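Long-range contact in cytochrome c, class II (PDB 4ULV), which carries a covalently attached heme c, binds diatomic gases and probably serves in electron transfer or gas sensing: residues R44-A49 / A94-A99. Sequence-based numbering, arbitrary orientation.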
ATOM      1  N   ARG A  44       9.816  -6.274  -3.300  1.00  9.05           N
ATOM      2  CA  ARG A  44       8.537  -6.807  -2.886  1.00 10.00           C
ATOM      3  C   ARG A  44       8.471  -7.014  -1.403  1.00  8.57           C
ATOM      4  O   ARG A  44       7.442  -6.759  -0.766  1.00  9.91           O
ATOM      5  CB  ARG A  44       8.136  -8.048  -3.673  1.00 10.90           C
ATOM      6  CG  ARG A  44       7.881  -7.683  -5.153  1.00 12.85           C
ATOM      7  CD  ARG A  44       6.808  -8.488  -5.711  1.00 12.99           C
ATOM      8  NE  ARG A  44       6.789  -8.445  -7.121  1.00 10.11           N
ATOM      9  CZ  ARG A  44       6.170  -7.504  -7.824  1.00 11.71           C
ATOM     10  NH1 ARG A  44       5.594  -6.500  -7.202  1.00 11.60           N
ATOM     11  NH2 ARG A  44       6.173  -7.615  -9.136  1.00 13.87           N
ATOM     12  N   ALA A  45       9.586  -7.498  -0.822  1.00  8.78           N
ATOM     13  CA  ALA A  45       9.596  -7.632   0.608  1.00  8.46           C
ATOM     14  C   ALA A  45       9.465  -6.274   1.297  1.00  7.95           C
ATOM     15  O   ALA A  45       8.765  -6.136   2.321  1.00  9.06           O
ATOM     16  CB  ALA A  45      10.915  -8.333   1.047  1.00  7.96           C
ATOM     17  N   ASP A  46      10.106  -5.252   0.744  1.00  7.66           N
ATOM     18  CA  ASP A  46       9.967  -3.894   1.300  1.00  8.31           C
ATOM     19  C   ASP A  46       8.502  -3.421   1.121  1.00  8.34           C
ATOM     20  O   ASP A  46       7.934  -2.849   2.046  1.00  9.28           O
ATOM     21  CB  ASP A  46      10.937  -2.949   0.592  1.00  8.72           C
ATOM     22  CG  ASP A  46      12.426  -3.250   0.903  1.00 10.53           C
ATOM     23  OD1 ASP A  46      12.677  -3.674   2.031  1.00 13.41           O
ATOM     24  OD2 ASP A  46      13.291  -3.119   0.008  1.00 13.11           O
ATOM     25  N   ASN A  47       7.869  -3.748  -0.013  1.00  8.90           N
ATOM     26  CA  ASN A  47       6.430  -3.425  -0.205  1.00  9.86           C
ATOM     27  C   ASN A  47       5.590  -4.088   0.882  1.00  8.54           C
ATOM     28  O   ASN A  47       4.725  -3.479   1.518  1.00  8.98           O
ATOM     29  CB  ASN A  47       5.933  -3.874  -1.525  1.00  9.78           C
ATOM     30  CG  ASN A  47       6.463  -3.062  -2.699  1.00  9.48           C
ATOM     31  OD1 ASN A  47       6.980  -1.934  -2.489  1.00  9.88           O
ATOM     32  ND2 ASN A  47       6.296  -3.520  -3.914  1.00  8.32           N
ATOM     33  N   VAL A  48       5.823  -5.392   1.096  1.00  8.75           N
ATOM     34  CA  VAL A  48       5.069  -6.080   2.137  1.00 10.14           C
ATOM     35  C   VAL A  48       5.268  -5.494   3.543  1.00  8.35           C
ATOM     36  O   VAL A  48       4.374  -5.329   4.352  1.00  9.52           O
ATOM     37  CB  VAL A  48       5.328  -7.650   2.112  1.00  9.24           C
ATOM     38  CG1 VAL A  48       4.647  -8.341   3.283  1.00 10.40           C
ATOM     39  CG2 VAL A  48       4.829  -8.221   0.781  1.00  9.32           C
ATOM     40  N   ALA A  49       6.529  -5.194   3.878  1.00  8.45           N
ATOM     41  CA  ALA A  49       6.785  -4.641   5.179  1.00  8.64           C
ATOM     42  C   ALA A  49       6.068  -3.249   5.374  1.00  8.76           C
ATOM     43  O   ALA A  49       5.524  -3.013   6.425  1.00  9.92           O
ATOM     44  CB  ALA A  49       8.299  -4.447   5.405  1.00  8.91           C
ATOM     45  N   ALA A  94      11.323  -8.260   9.107  1.00  9.93           N
ATOM     46  CA  ALA A  94      12.399  -9.266   9.160  1.00 10.36           C
ATOM     47  C   ALA A  94      12.631  -9.957   7.810  1.00  9.63           C
ATOM     48  O   ALA A  94      13.764 -10.242   7.409  1.00 11.32           O
ATOM     49  CB  ALA A  94      12.158 -10.286  10.240  1.00 11.12           C
ATOM     50  N   LEU A  95      11.543 -10.190   7.081  1.00  9.62           N
ATOM     51  CA  LEU A  95      11.692 -10.729   5.744  1.00  9.63           C
ATOM     52  C   LEU A  95      12.379  -9.770   4.788  1.00  8.00           C
ATOM     53  O   LEU A  95      13.204 -10.151   3.948  1.00  9.17           O
ATOM     54  CB  LEU A  95      10.290 -11.111   5.195  1.00 10.31           C
ATOM     55  CG  LEU A  95      10.145 -11.583   3.753  1.00  9.20           C
ATOM     56  CD1 LEU A  95      11.027 -12.799   3.474  1.00 10.37           C
ATOM     57  CD2 LEU A  95       8.681 -11.921   3.440  1.00 11.15           C
ATOM     58  N   ALA A  96      11.994  -8.493   4.906  1.00  8.91           N
ATOM     59  CA  ALA A  96      12.671  -7.458   4.125  1.00  8.85           C
ATOM     60  C   ALA A  96      14.186  -7.410   4.417  1.00  9.02           C
ATOM     61  O   ALA A  96      14.980  -7.238   3.488  1.00 10.19           O
ATOM     62  CB  ALA A  96      12.019  -6.107   4.302  1.00  9.58           C
ATOM     63  N   VAL A  97      14.565  -7.543   5.704  1.00  8.80           N
ATOM     64  CA  VAL A  97      16.002  -7.589   6.045  1.00  9.22           C
ATOM     65  C   VAL A  97      16.627  -8.844   5.424  1.00  9.52           C
ATOM     66  O   VAL A  97      17.700  -8.739   4.801  1.00 11.21           O
ATOM     67  CB  VAL A  97      16.201  -7.551   7.600  1.00 10.22           C
ATOM     68  CG1 VAL A  97      17.612  -7.832   7.979  1.00  9.63           C
ATOM     69  CG2 VAL A  97      15.801  -6.200   8.176  1.00 13.98           C
ATOM     70  N   ALA A  98      15.975 -10.017   5.564  1.00  9.11           N
ATOM     71  CA  ALA A  98      16.565 -11.234   5.038  1.00 10.62           C
ATOM     72  C   ALA A  98      16.768 -11.161   3.530  1.00  9.38           C
ATOM     73  O   ALA A  98      17.739 -11.649   2.964  1.00 11.56           O
ATOM     74  CB  ALA A  98      15.649 -12.430   5.368  1.00 10.48           C
ATOM     75  N   ALA A  99      15.826 -10.466   2.857  1.00  8.91           N
ATOM     76  CA  ALA A  99      15.915 -10.304   1.426  1.00 10.53           C
ATOM     77  C   ALA A  99      17.062  -9.431   0.912  1.00 10.87           C
ATOM     78  O   ALA A  99      17.371  -9.434  -0.269  1.00 13.32           O
ATOM     79  CB  ALA A  99      14.585  -9.748   0.886  1.00  9.70           C
TER
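D46 OD1 is held by a salt bridge to K100 NZ and rests against the methyl of A96, 3.4 Å from A96 CB. The same lysine nitrogen donates a hydrogen bond to A96 O, so K100 links the carboxylate of one helix to the backbone of the other. The contact belongs to the antiparallel four-helix bundle of cytochrome c'. It joins helix 38-51 to helix 78-98. The local axes are nearly antiparallel, at 164°, and approach to 8.2 Å. Small side chains permit this closeness. The CA atoms of A45 and A96 are just 4.7 Å apart. No hydrogen bond spans the two segments, and the packing between them is mostly methyl against backbone or methyl. D46 CG stands beside its backbone N (chi1 -68°), anti to the carbonyl carbon, which turns the carboxylate toward A96 and K100 at the edge of this patch. L95 CG approaches A45 CB at 4.3 Å. L95 also packs on A110 and T114 of helix 104-125, while A45 touches M26 of helix 5-30. All four long helices therefore meet around this contact. A49 CB meets A96 CB one turn further along. A45 CB sits over A96 CA at 3.7 Å and reaches A99 CB at 3.9 Å.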